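Local structure of diaminobutyrate-pyruvate transaminase and L-2,4-diaminobutyrate decarboxylase (Vibrio parahaemolyticus, 2QMA) at residues K62-A67 / A88-K93; L203-S208 / F213-S218; M382-Q385 / A391-D394. The protein probably decarboxylates L-2,4-diaminobutyrate with pyridoxal 5'-phosphate in this C-terminal domain, the longer protein also carrying a class-III aminotransferase part. All blocks are in the same frame, centred on the assembly; numbering follows the deposited sequence.

Contact 1: K62-A67 / A88-K93; sequences KALEDA and AELVAK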
ATOM      1  N   LYS A  62     -26.675  -7.928   6.931  1.00 25.18           N
ATOM      2  CA  LYS A  62     -27.088  -7.037   8.028  1.00 26.10           C
ATOM      3  C   LYS A  62     -26.717  -7.580   9.420  1.00 25.29           C
ATOM      4  O   LYS A  62     -26.231  -6.824  10.260  1.00 25.94           O
ATOM      5  CB  LYS A  62     -28.566  -6.645   7.948  1.00 26.43           C
ATOM      6  CG  LYS A  62     -28.853  -5.296   8.651  1.00 29.37           C
ATOM      7  CD  LYS A  62     -30.177  -5.292   9.404  1.00 32.95           C
ATOM      8  CE  LYS A  62     -30.272  -4.115  10.370  1.00 31.54           C
ATOM      9  NZ  LYS A  62     -30.821  -4.547  11.674  1.00 32.71           N
ATOM     10  N   ALA A  63     -26.923  -8.884   9.627  1.00 24.85           N
ATOM     11  CA  ALA A  63     -26.522  -9.607  10.835  1.00 23.92           C
ATOM     12  C   ALA A  63     -25.009  -9.544  11.055  1.00 23.02           C
ATOM     13  O   ALA A  63     -24.559  -9.296  12.153  1.00 21.76           O
ATOM     14  CB  ALA A  63     -26.961 -11.051  10.747  1.00 23.64           C
ATOM     15  N   LEU A  64     -24.233  -9.778  10.002  1.00 22.57           N
ATOM     16  CA  LEU A  64     -22.780  -9.741  10.140  1.00 20.80           C
ATOM     17  C   LEU A  64     -22.294  -8.320  10.489  1.00 20.77           C
ATOM     18  O   LEU A  64     -21.429  -8.153  11.350  1.00 19.65           O
ATOM     19  CB  LEU A  64     -22.106 -10.308   8.868  1.00 21.30           C
ATOM     20  CG  LEU A  64     -20.599 -10.158   8.630  1.00 19.80           C
ATOM     21  CD1 LEU A  64     -19.774 -10.936   9.643  1.00 20.33           C
ATOM     22  CD2 LEU A  64     -20.234 -10.583   7.199  1.00 19.73           C
ATOM     23  N   GLU A  65     -22.845  -7.315   9.811  1.00 20.75           N
ATOM     24  CA  GLU A  65     -22.473  -5.925  10.054  1.00 22.93           C
ATOM     25  C   GLU A  65     -22.837  -5.519  11.491  1.00 22.28           C
ATOM     26  O   GLU A  65     -22.067  -4.815  12.166  1.00 21.65           O
ATOM     27  CB  GLU A  65     -23.144  -5.004   9.026  1.00 22.49           C
ATOM     28  CG  GLU A  65     -23.030  -3.527   9.331  1.00 24.22           C
ATOM     29  CD  GLU A  65     -23.709  -2.643   8.303  1.00 26.13           C
ATOM     30  OE1 GLU A  65     -24.808  -3.008   7.833  1.00 27.57           O
ATOM     31  OE2 GLU A  65     -23.136  -1.569   7.963  1.00 28.82           O
ATOM     32  N   ASP A  66     -24.007  -5.981  11.953  1.00 21.45           N
ATOM     33  CA  ASP A  66     -24.463  -5.643  13.297  1.00 21.80           C
ATOM     34  C   ASP A  66     -23.496  -6.204  14.330  1.00 21.35           C
ATOM     35  O   ASP A  66     -23.098  -5.487  15.260  1.00 21.44           O
ATOM     36  CB  ASP A  66     -25.890  -6.159  13.572  1.00 21.81           C
ATOM     37  CG  ASP A  66     -26.987  -5.298  12.917  1.00 22.44           C
ATOM     38  OD1 ASP A  66     -26.703  -4.180  12.429  1.00 25.76           O
ATOM     39  OD2 ASP A  66     -28.162  -5.772  12.886  1.00 25.05           O
ATOM     40  N   ALA A  67     -23.113  -7.473  14.137  1.00 20.35           N
ATOM     41  CA  ALA A  67     -22.217  -8.185  15.062  1.00 19.79           C
ATOM     42  C   ALA A  67     -20.846  -7.530  15.126  1.00 18.82           C
ATOM     43  O   ALA A  67     -20.284  -7.338  16.209  1.00 17.30           O
ATOM     44  CB  ALA A  67     -22.086  -9.663  14.667  1.00 19.45           C
ATOM     45  N   ALA A  88     -11.376 -15.090  14.368  1.00 19.60           N
ATOM     46  CA  ALA A  88     -11.542 -16.288  13.545  1.00 21.13           C
ATOM     47  C   ALA A  88     -13.037 -16.585  13.400  1.00 21.34           C
ATOM     48  O   ALA A  88     -13.537 -16.832  12.309  1.00 22.09           O
ATOM     49  CB  ALA A  88     -10.791 -17.485  14.144  1.00 20.77           C
ATOM     50  N   GLU A  89     -13.747 -16.503  14.511  1.00 21.60           N
ATOM     51  CA  GLU A  89     -15.154 -16.849  14.556  1.00 21.81           C
ATOM     52  C   GLU A  89     -16.057 -15.913  13.779  1.00 21.16           C
ATOM     53  O   GLU A  89     -16.953 -16.363  13.080  1.00 22.13           O
ATOM     54  CB  GLU A  89     -15.639 -16.955  16.005  1.00 21.51           C
ATOM     55  CG  GLU A  89     -17.125 -17.344  16.115  1.00 24.00           C
ATOM     56  CD  GLU A  89     -17.431 -18.800  15.747  1.00 24.67           C
ATOM     57  OE1 GLU A  89     -16.510 -19.653  15.652  1.00 23.13           O
ATOM     58  OE2 GLU A  89     -18.630 -19.100  15.563  1.00 28.57           O
ATOM     59  N   LEU A  90     -15.838 -14.614  13.918  1.00 20.53           N
ATOM     60  CA  LEU A  90     -16.747 -13.628  13.344  1.00 19.64           C
ATOM     61  C   LEU A  90     -16.269 -13.106  11.973  1.00 18.90           C
ATOM     62  O   LEU A  90     -17.049 -12.957  11.022  1.00 18.54           O
ATOM     63  CB  LEU A  90     -16.944 -12.470  14.351  1.00 19.83           C
ATOM     64  CG  LEU A  90     -17.827 -11.291  13.926  1.00 19.69           C
ATOM     65  CD1 LEU A  90     -19.261 -11.788  13.706  1.00 21.56           C
ATOM     66  CD2 LEU A  90     -17.741 -10.126  14.952  1.00 20.82           C
ATOM     67  N   VAL A  91     -14.982 -12.839  11.880  1.00 18.54           N
ATOM     68  CA  VAL A  91     -14.445 -12.186  10.698  1.00 17.86           C
ATOM     69  C   VAL A  91     -14.058 -13.252   9.637  1.00 18.04           C
ATOM     70  O   VAL A  91     -14.588 -13.252   8.496  1.00 18.25           O
ATOM     71  CB  VAL A  91     -13.286 -11.245  11.096  1.00 18.53           C
ATOM     72  CG1 VAL A  91     -12.663 -10.528   9.844  1.00 15.67           C
ATOM     73  CG2 VAL A  91     -13.772 -10.196  12.115  1.00 17.34           C
ATOM     74  N   ALA A  92     -13.178 -14.178  10.036  1.00 17.51           N
ATOM     75  CA  ALA A  92     -12.595 -15.156   9.111  1.00 17.77           C
ATOM     76  C   ALA A  92     -13.657 -16.103   8.587  1.00 17.44           C
ATOM     77  O   ALA A  92     -13.745 -16.335   7.380  1.00 17.43           O
ATOM     78  CB  ALA A  92     -11.446 -15.931   9.787  1.00 17.38           C
ATOM     79  N   LYS A  93     -14.444 -16.686   9.502  1.00 17.86           N
ATOM     80  CA  LYS A  93     -15.508 -17.612   9.117  1.00 19.12           C
ATOM     81  C   LYS A  93     -16.475 -17.022   8.063  1.00 17.46           C
ATOM     82  O   LYS A  93     -17.049 -17.782   7.273  1.00 17.84           O
ATOM     83  CB  LYS A  93     -16.282 -18.073  10.364  1.00 18.26           C
ATOM     84  CG  LYS A  93     -17.280 -19.164  10.115  1.00 21.85           C
ATOM     85  CD  LYS A  93     -17.865 -19.697  11.446  1.00 22.64           C
ATOM     86  CE  LYS A  93     -18.753 -20.915  11.213  1.00 28.63           C
ATOM     87  NZ  LYS A  93     -19.671 -21.187  12.374  1.00 31.79           N
TER

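Contact 2: L203-S208 / F213-S218; sequences LRIVCS and FTVQKS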
ATOM      1  N   LEU A 203      -3.196  18.320 -23.667  1.00 11.22           N
ATOM      2  CA  LEU A 203      -2.580  17.006 -23.531  1.00 11.39           C
ATOM      3  C   LEU A 203      -3.638  15.908 -23.547  1.00 10.67           C
ATOM      4  O   LEU A 203      -4.745  16.064 -22.971  1.00 12.37           O
ATOM      5  CB  LEU A 203      -1.750  16.923 -22.235  1.00 10.45           C
ATOM      6  CG  LEU A 203      -0.539  17.891 -22.190  1.00  9.03           C
ATOM      7  CD1 LEU A 203       0.106  17.888 -20.781  1.00 12.39           C
ATOM      8  CD2 LEU A 203       0.519  17.527 -23.211  1.00  8.35           C
ATOM      9  N   ARG A 204      -3.318  14.810 -24.220  1.00 10.89           N
ATOM     10  CA  ARG A 204      -4.276  13.711 -24.348  1.00 10.48           C
ATOM     11  C   ARG A 204      -3.586  12.363 -24.146  1.00 10.27           C
ATOM     12  O   ARG A 204      -2.485  12.135 -24.665  1.00 10.00           O
ATOM     13  CB  ARG A 204      -4.976  13.703 -25.721  1.00 10.66           C
ATOM     14  CG  ARG A 204      -5.964  14.864 -25.966  1.00 10.78           C
ATOM     15  CD  ARG A 204      -7.154  14.832 -25.001  1.00  8.28           C
ATOM     16  NE  ARG A 204      -8.133  15.893 -25.321  1.00  9.69           N
ATOM     17  CZ  ARG A 204      -8.046  17.130 -24.857  1.00 14.12           C
ATOM     18  NH1 ARG A 204      -7.012  17.447 -24.084  1.00 13.48           N
ATOM     19  NH2 ARG A 204      -8.981  18.058 -25.165  1.00 13.18           N
ATOM     20  N   ILE A 205      -4.272  11.486 -23.413  1.00  9.38           N
ATOM     21  CA  ILE A 205      -3.848  10.112 -23.232  1.00  9.99           C
ATOM     22  C   ILE A 205      -4.800   9.243 -24.077  1.00  9.19           C
ATOM     23  O   ILE A 205      -6.042   9.321 -23.966  1.00  8.51           O
ATOM     24  CB  ILE A 205      -3.990   9.681 -21.781  1.00 10.18           C
ATOM     25  CG1 ILE A 205      -3.179  10.593 -20.841  1.00 10.20           C
ATOM     26  CG2 ILE A 205      -3.711   8.146 -21.625  1.00  9.28           C
ATOM     27  CD1 ILE A 205      -3.675  10.549 -19.353  1.00 12.60           C
ATOM     28  N   VAL A 206      -4.211   8.437 -24.940  1.00  8.59           N
ATOM     29  CA  VAL A 206      -4.973   7.589 -25.831  1.00  9.31           C
ATOM     30  C   VAL A 206      -5.105   6.192 -25.192  1.00  9.73           C
ATOM     31  O   VAL A 206      -4.114   5.614 -24.705  1.00  9.98           O
ATOM     32  CB  VAL A 206      -4.253   7.479 -27.240  1.00  8.57           C
ATOM     33  CG1 VAL A 206      -5.071   6.560 -28.159  1.00  7.80           C
ATOM     34  CG2 VAL A 206      -3.983   8.841 -27.855  1.00 10.90           C
ATOM     35  N   CYS A 207      -6.326   5.673 -25.130  1.00 10.75           N
ATOM     36  CA  CYS A 207      -6.557   4.307 -24.650  1.00 12.72           C
ATOM     37  C   CYS A 207      -7.783   3.701 -25.352  1.00 13.80           C
ATOM     38  O   CYS A 207      -8.441   4.367 -26.148  1.00 14.65           O
ATOM     39  CB  CYS A 207      -6.723   4.293 -23.123  1.00 11.72           C
ATOM     40  SG  CYS A 207      -8.165   5.138 -22.555  1.00 18.25           S
ATOM     41  N   SER A 208      -8.062   2.437 -25.085  1.00 14.97           N
ATOM     42  CA  SER A 208      -9.198   1.781 -25.730  1.00 16.79           C
ATOM     43  C   SER A 208     -10.400   1.935 -24.818  1.00 17.87           C
ATOM     44  O   SER A 208     -10.263   2.256 -23.634  1.00 16.96           O
ATOM     45  CB  SER A 208      -8.907   0.328 -26.055  1.00 17.60           C
ATOM     46  OG  SER A 208      -9.161  -0.522 -24.967  1.00 21.70           O
ATOM     47  N   PHE A 213     -10.304   1.622 -15.813  1.00 28.10           N
ATOM     48  CA  PHE A 213     -10.772   2.985 -15.554  0.60 28.23           C
ATOM     49  C   PHE A 213      -9.798   3.766 -14.683  1.00 27.95           C
ATOM     50  O   PHE A 213      -9.989   4.957 -14.470  1.00 27.73           O
ATOM     51  CB  PHE A 213     -12.198   3.017 -14.966  0.60 28.98           C
ATOM     52  CG  PHE A 213     -12.902   4.344 -15.173  0.60 30.54           C
ATOM     53  CD1 PHE A 213     -13.662   4.572 -16.321  0.60 31.85           C
ATOM     54  CD2 PHE A 213     -12.772   5.381 -14.236  0.60 31.18           C
ATOM     55  CE1 PHE A 213     -14.298   5.799 -16.523  0.60 32.01           C
ATOM     56  CE2 PHE A 213     -13.403   6.609 -14.428  0.60 30.89           C
ATOM     57  CZ  PHE A 213     -14.168   6.821 -15.572  0.60 31.04           C
ATOM     58  N   THR A 214      -8.731   3.110 -14.207  1.00 26.92           N
ATOM     59  CA  THR A 214      -7.669   3.857 -13.541  1.00 26.28           C
ATOM     60  C   THR A 214      -6.923   4.769 -14.543  1.00 25.51           C
ATOM     61  O   THR A 214      -6.087   5.571 -14.118  1.00 26.92           O
ATOM     62  CB  THR A 214      -6.650   2.989 -12.725  1.00 26.49           C
ATOM     63  OG1 THR A 214      -6.130   1.921 -13.534  1.00 24.55           O
ATOM     64  CG2 THR A 214      -7.304   2.411 -11.447  1.00 27.71           C
ATOM     65  N   VAL A 215      -7.210   4.666 -15.844  1.00 23.86           N
ATOM     66  CA  VAL A 215      -6.656   5.673 -16.807  1.00 21.51           C
ATOM     67  C   VAL A 215      -7.351   7.026 -16.613  1.00 19.90           C
ATOM     68  O   VAL A 215      -6.701   8.040 -16.442  1.00 18.47           O
ATOM     69  CB  VAL A 215      -6.676   5.247 -18.333  1.00 22.45           C
ATOM     70  CG1 VAL A 215      -6.111   6.364 -19.237  1.00 18.90           C
ATOM     71  CG2 VAL A 215      -5.889   3.962 -18.569  1.00 21.32           C
ATOM     72  N   GLN A 216      -8.681   7.031 -16.676  1.00 19.04           N
ATOM     73  CA  GLN A 216      -9.465   8.227 -16.395  1.00 18.41           C
ATOM     74  C   GLN A 216      -9.167   8.713 -14.958  1.00 17.36           C
ATOM     75  O   GLN A 216      -8.948   9.894 -14.734  1.00 15.41           O
ATOM     76  CB  GLN A 216     -10.947   7.893 -16.536  1.00 19.34           C
ATOM     77  CG  GLN A 216     -11.361   7.657 -17.972  1.00 21.59           C
ATOM     78  CD  GLN A 216     -11.064   6.247 -18.567  1.00 20.11           C
ATOM     79  OE1 GLN A 216     -10.272   5.441 -18.060  1.00 21.14           O
ATOM     80  NE2 GLN A 216     -11.729   5.967 -19.670  1.00 24.78           N
ATOM     81  N   LYS A 217      -9.128   7.780 -13.998  1.00 16.05           N
ATOM     82  CA  LYS A 217      -8.952   8.168 -12.580  1.00 16.02           C
ATOM     83  C   LYS A 217      -7.544   8.741 -12.410  1.00 15.29           C
ATOM     84  O   LYS A 217      -7.345   9.706 -11.677  1.00 16.00           O
ATOM     85  CB  LYS A 217      -9.149   6.982 -11.631  1.00 16.57           C
ATOM     86  CG  LYS A 217     -10.564   6.433 -11.628  1.00 18.05           C
ATOM     87  CD  LYS A 217     -10.735   5.347 -10.578  1.00 24.83           C
ATOM     88  CE  LYS A 217     -11.664   5.802  -9.466  1.00 26.82           C
ATOM     89  NZ  LYS A 217     -12.164   4.621  -8.659  1.00 30.43           N
ATOM     90  N   SER A 218      -6.589   8.164 -13.129  1.00 13.89           N
ATOM     91  CA  SER A 218      -5.206   8.643 -13.097  1.00 14.57           C
ATOM     92  C   SER A 218      -5.159  10.058 -13.642  1.00 13.00           C
ATOM     93  O   SER A 218      -4.559  10.940 -13.045  1.00 13.09           O
ATOM     94  CB  SER A 218      -4.299   7.716 -13.921  1.00 15.68           C
ATOM     95  OG  SER A 218      -4.031   6.564 -13.138  1.00 17.55           O
TER
HETATM   96  O   HOH W   1     -11.020   2.879 -20.831  1.00 46.99           O

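Contact 3: M382-Q385 / A391-D394; sequences MTMQ and ALGD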
HETATM    1  N   MSE A 382      10.809 -14.982  -2.525  1.00 14.48           N
HETATM    2  CA  MSE A 382      10.600 -16.354  -2.017  1.00 16.43           C
HETATM    3  C   MSE A 382       9.866 -17.251  -3.011  1.00 16.10           C
HETATM    4  O   MSE A 382      10.271 -18.404  -3.232  1.00 16.74           O
HETATM    5  CB  MSE A 382       9.885 -16.345  -0.658  1.00 15.29           C
HETATM    6  CG  MSE A 382      10.700 -15.571   0.377  1.00 16.59           C
HETATM    7 SE   MSE A 382      10.127 -15.727   2.211  0.70 19.60          SE
HETATM    8  CE  MSE A 382       9.904 -17.662   2.288  1.00 17.27           C
ATOM      9  N   THR A 383       8.823 -16.712  -3.635  1.00 16.63           N
ATOM     10  CA  THR A 383       8.041 -17.448  -4.625  1.00 16.73           C
ATOM     11  C   THR A 383       8.903 -17.985  -5.793  1.00 16.82           C
ATOM     12  O   THR A 383       8.747 -19.174  -6.199  1.00 16.05           O
ATOM     13  CB  THR A 383       6.874 -16.582  -5.149  1.00 17.50           C
ATOM     14  OG1 THR A 383       5.803 -16.567  -4.182  1.00 17.26           O
ATOM     15  CG2 THR A 383       6.374 -17.111  -6.482  1.00 17.78           C
HETATM   16  N   MSE A 384       9.817 -17.155  -6.310  1.00 15.33           N
HETATM   17  CA  MSE A 384      10.669 -17.585  -7.451  1.00 15.36           C
HETATM   18  C   MSE A 384      11.757 -18.612  -7.088  1.00 15.46           C
HETATM   19  O   MSE A 384      12.263 -19.340  -7.964  1.00 15.39           O
HETATM   20  CB  MSE A 384      11.262 -16.383  -8.189  1.00 14.48           C
HETATM   21  CG  MSE A 384      10.176 -15.487  -8.836  1.00 13.67           C
HETATM   22 SE   MSE A 384       8.817 -16.429  -9.864  0.70 15.70          SE
HETATM   23  CE  MSE A 384       7.503 -16.694  -8.539  1.00 21.90           C
ATOM     24  N   GLN A 385      12.146 -18.626  -5.820  1.00 14.57           N
ATOM     25  CA  GLN A 385      13.063 -19.654  -5.313  1.00 15.23           C
ATOM     26  C   GLN A 385      12.404 -21.011  -5.114  1.00 15.33           C
ATOM     27  O   GLN A 385      13.078 -22.057  -5.237  1.00 15.72           O
ATOM     28  CB  GLN A 385      13.702 -19.221  -4.006  1.00 14.50           C
ATOM     29  CG  GLN A 385      14.719 -18.105  -4.138  1.00 15.27           C
ATOM     30  CD  GLN A 385      15.218 -17.743  -2.759  1.00 17.41           C
ATOM     31  OE1 GLN A 385      15.964 -18.507  -2.147  1.00 17.39           O
ATOM     32  NE2 GLN A 385      14.747 -16.616  -2.229  1.00 15.99           N
ATOM     33  N   ALA A 391       7.279 -23.168 -13.435  1.00 16.52           N
ATOM     34  CA  ALA A 391       6.056 -23.764 -12.860  1.00 16.28           C
ATOM     35  C   ALA A 391       4.883 -22.803 -13.001  1.00 16.81           C
ATOM     36  O   ALA A 391       3.774 -23.219 -13.353  1.00 16.06           O
ATOM     37  CB  ALA A 391       6.250 -24.180 -11.401  1.00 16.40           C
ATOM     38  N   LEU A 392       5.116 -21.516 -12.695  1.00 16.12           N
ATOM     39  CA  LEU A 392       4.060 -20.495 -12.927  1.00 16.08           C
ATOM     40  C   LEU A 392       3.692 -20.452 -14.432  1.00 15.35           C
ATOM     41  O   LEU A 392       2.524 -20.391 -14.792  1.00 14.14           O
ATOM     42  CB  LEU A 392       4.488 -19.105 -12.430  1.00 16.35           C
ATOM     43  CG  LEU A 392       4.699 -18.925 -10.908  1.00 17.62           C
ATOM     44  CD1 LEU A 392       5.376 -17.577 -10.561  1.00 16.91           C
ATOM     45  CD2 LEU A 392       3.374 -19.064 -10.140  1.00 15.86           C
ATOM     46  N   GLY A 393       4.700 -20.482 -15.299  1.00 15.29           N
ATOM     47  CA  GLY A 393       4.451 -20.537 -16.736  1.00 16.05           C
ATOM     48  C   GLY A 393       3.559 -21.702 -17.099  1.00 15.00           C
ATOM     49  O   GLY A 393       2.565 -21.548 -17.825  1.00 15.01           O
ATOM     50  N   ASP A 394       3.887 -22.862 -16.559  1.00 15.89           N
ATOM     51  CA  ASP A 394       3.074 -24.080 -16.796  1.00 16.97           C
ATOM     52  C   ASP A 394       1.612 -23.937 -16.306  1.00 16.77           C
ATOM     53  O   ASP A 394       0.669 -24.385 -16.986  1.00 16.61           O
ATOM     54  CB  ASP A 394       3.729 -25.314 -16.171  1.00 17.50           C
ATOM     55  CG  ASP A 394       5.064 -25.698 -16.804  1.00 19.20           C
ATOM     56  OD1 ASP A 394       5.487 -25.169 -17.857  1.00 18.98           O
ATOM     57  OD2 ASP A 394       5.721 -26.566 -16.206  1.00 21.37           O
TER

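Contact 1: K62-A67 / A88-K93
Between residues 62-67 and 88-93 the nearest CA atoms are those of Leu64 and Leu90, 7.9 Å apart. This is a small helix-helix contact in the N-terminal helical part of the decarboxylase domain, beside the second subunit; it buries 146 Å² over both sides and is carried by three apolar side chains. Leu90 contributes most. Its CG is anti to the backbone N (chi1 178°), which carries the branched end over to helix 61-69 although its CB does not point straight there. The two methyls then divide the work: CD1 of Leu90 meets CB of Ala67 at 3.7 Å, while CD2 lies against the carbonyl group of the same alanine, 4.0 Å from Ala67 O. Leu64 approaches from one turn earlier. Its CD1 is 4.2 Å from Leu90 CD1, the two leucines meeting end to end at a slant. Since Ala67 carries nothing beyond CB, the tip of Leu90 can come close to the helix backbone at that point. Val71, in the loop beyond helix 61-69, also touches Leu90. Ser137 of the second subunit packs on Leu64 and hydrogen-bonds to Val91 O. Residues 88-92 form a wider, pi-type turn, with Lys93 N bonded to Ala88 O at 3.0 Å. Within helix 61-69, Lys62 NZ, one turn before Asp66, makes a salt bridge to Asp66 OD2 at 3.2 Å, on the syn lone pair. The carbonyl oxygen of Leu90 accepts a hydrogen bond from Asn94 ND2, while Leu64 CD1 merely packs against Leu90 O at 3.7 Å.

Contact 2: L203-S208 / F213-S218
Val215, in the first turn of helix 214-221, packs on Ile205 and Cys207 of strand 203-208; the nearest CA atoms, those of Cys207 and Val215, are 8.0 Å apart. In this beta-alpha-beta unit, helix 214-221 leads from strand 203-208 to its parallel neighbour 229-232. The seven-stranded mixed sheet, with strand 334-338 alone running against the others, is that of the large domain of fold-type I pyridoxal-phosphate enzymes. Traced outward, the CA-CB bond of Val215 is directed at the strand, and the side chain forks at CB. One branch, CG1, stands anti to the backbone N (chi1 179°) and does the touching, with Ile205 CG2 at 3.8 Å and Cys207 SG at 4.1 Å. The other, Val215 CG2, comes no nearer to the strand than 4.6 Å, to Cys207 CB, and makes no contact. A single methyl thus bridges two residues with side chains on the same side of the sheet, whereas Val206 between them points to the other. Ile205 and Val215 run alongside each other in opposite senses, touching methyl to methyl. Phe260 of strand 258-265 also touches Ile205, and Val229 of strand 229-232 touches Cys207. At the polar margin one water donates to Ser208 O at 3.0 Å and accepts a weak bond from Gln216 NE2. Because all three touching side chains are buried and meet through methyls and a sulfur, the helix is held to the sheet here by dispersion and burial of apolar surface, with directional bonding confined to the water at the edge.

Contact 3: M382-Q385 / A391-D394
Met384 and Thr383 of helix 377-386 face Leu392 of helix 389-411, two consecutive helices joined by a short turn within the decarboxylase domain; the CA atoms of Met384 and Leu392 are 9.1 Å apart. The apolar part of the contact centres on CD1 of Leu392, whose CB is directed at residues 382-385. Met384 is present as selenomethionine, and its SE lies 3.7 Å from Leu392 CD1. A bend in its chain at chi2 (-48°) brings SE round to the leucine although CB does not head there directly. The two side chains meet at about a right angle. The modelled terminal methyl CE sits too near Leu392 CD1 to be trusted, and its position is doubtful, so the evidence for the packing is better taken from SE. A second, slighter apolar touch comes from the methyl of Thr383: CG2 of Thr383 is 4.2 Å from CD1 of Leu392. The polar part belongs to Thr383, whose two branches have separate roles. While CG2 turns to Leu392, OG1 hydrogen-bonds to Gln329 OE1, with a further weak bond to Lys379 O of its own helix. The subunit interface is the third element: Leu73 of the second subunit packs on Met384, and Lys76 of that subunit hydrogen-bonds to Gln385 OE1. The side chain of Leu392 is about 11 Å from that of Lys325, the predicted attachment point of the cofactor, which is not attached here. The chemistry is that of a buried, largely nonpolar junction of 86 Å², in which one leucine methyl is shared by a selenium and a threonine methyl, while the threonine hydroxyl is satisfied by partners outside both segments.

Along the chain the three contacts follow one another in series, all inside the decarboxylase region, and none touches another. Contacts 1 and 2 have centres about 39 Å apart, contacts 1 and 3 about 35 Å, and contacts 2 and 3 about 33 Å; the nearest atoms of each pair are about 21 to 23 Å apart. Contact 2 alone involves the large mixed sheet, fastening a helix to one of its strands. Contact 3 lies across the chain's centre from it. Contacts 1 and 3 join helices to helices, and both are bordered by the second subunit, which ties these helical parts to the dimer interface.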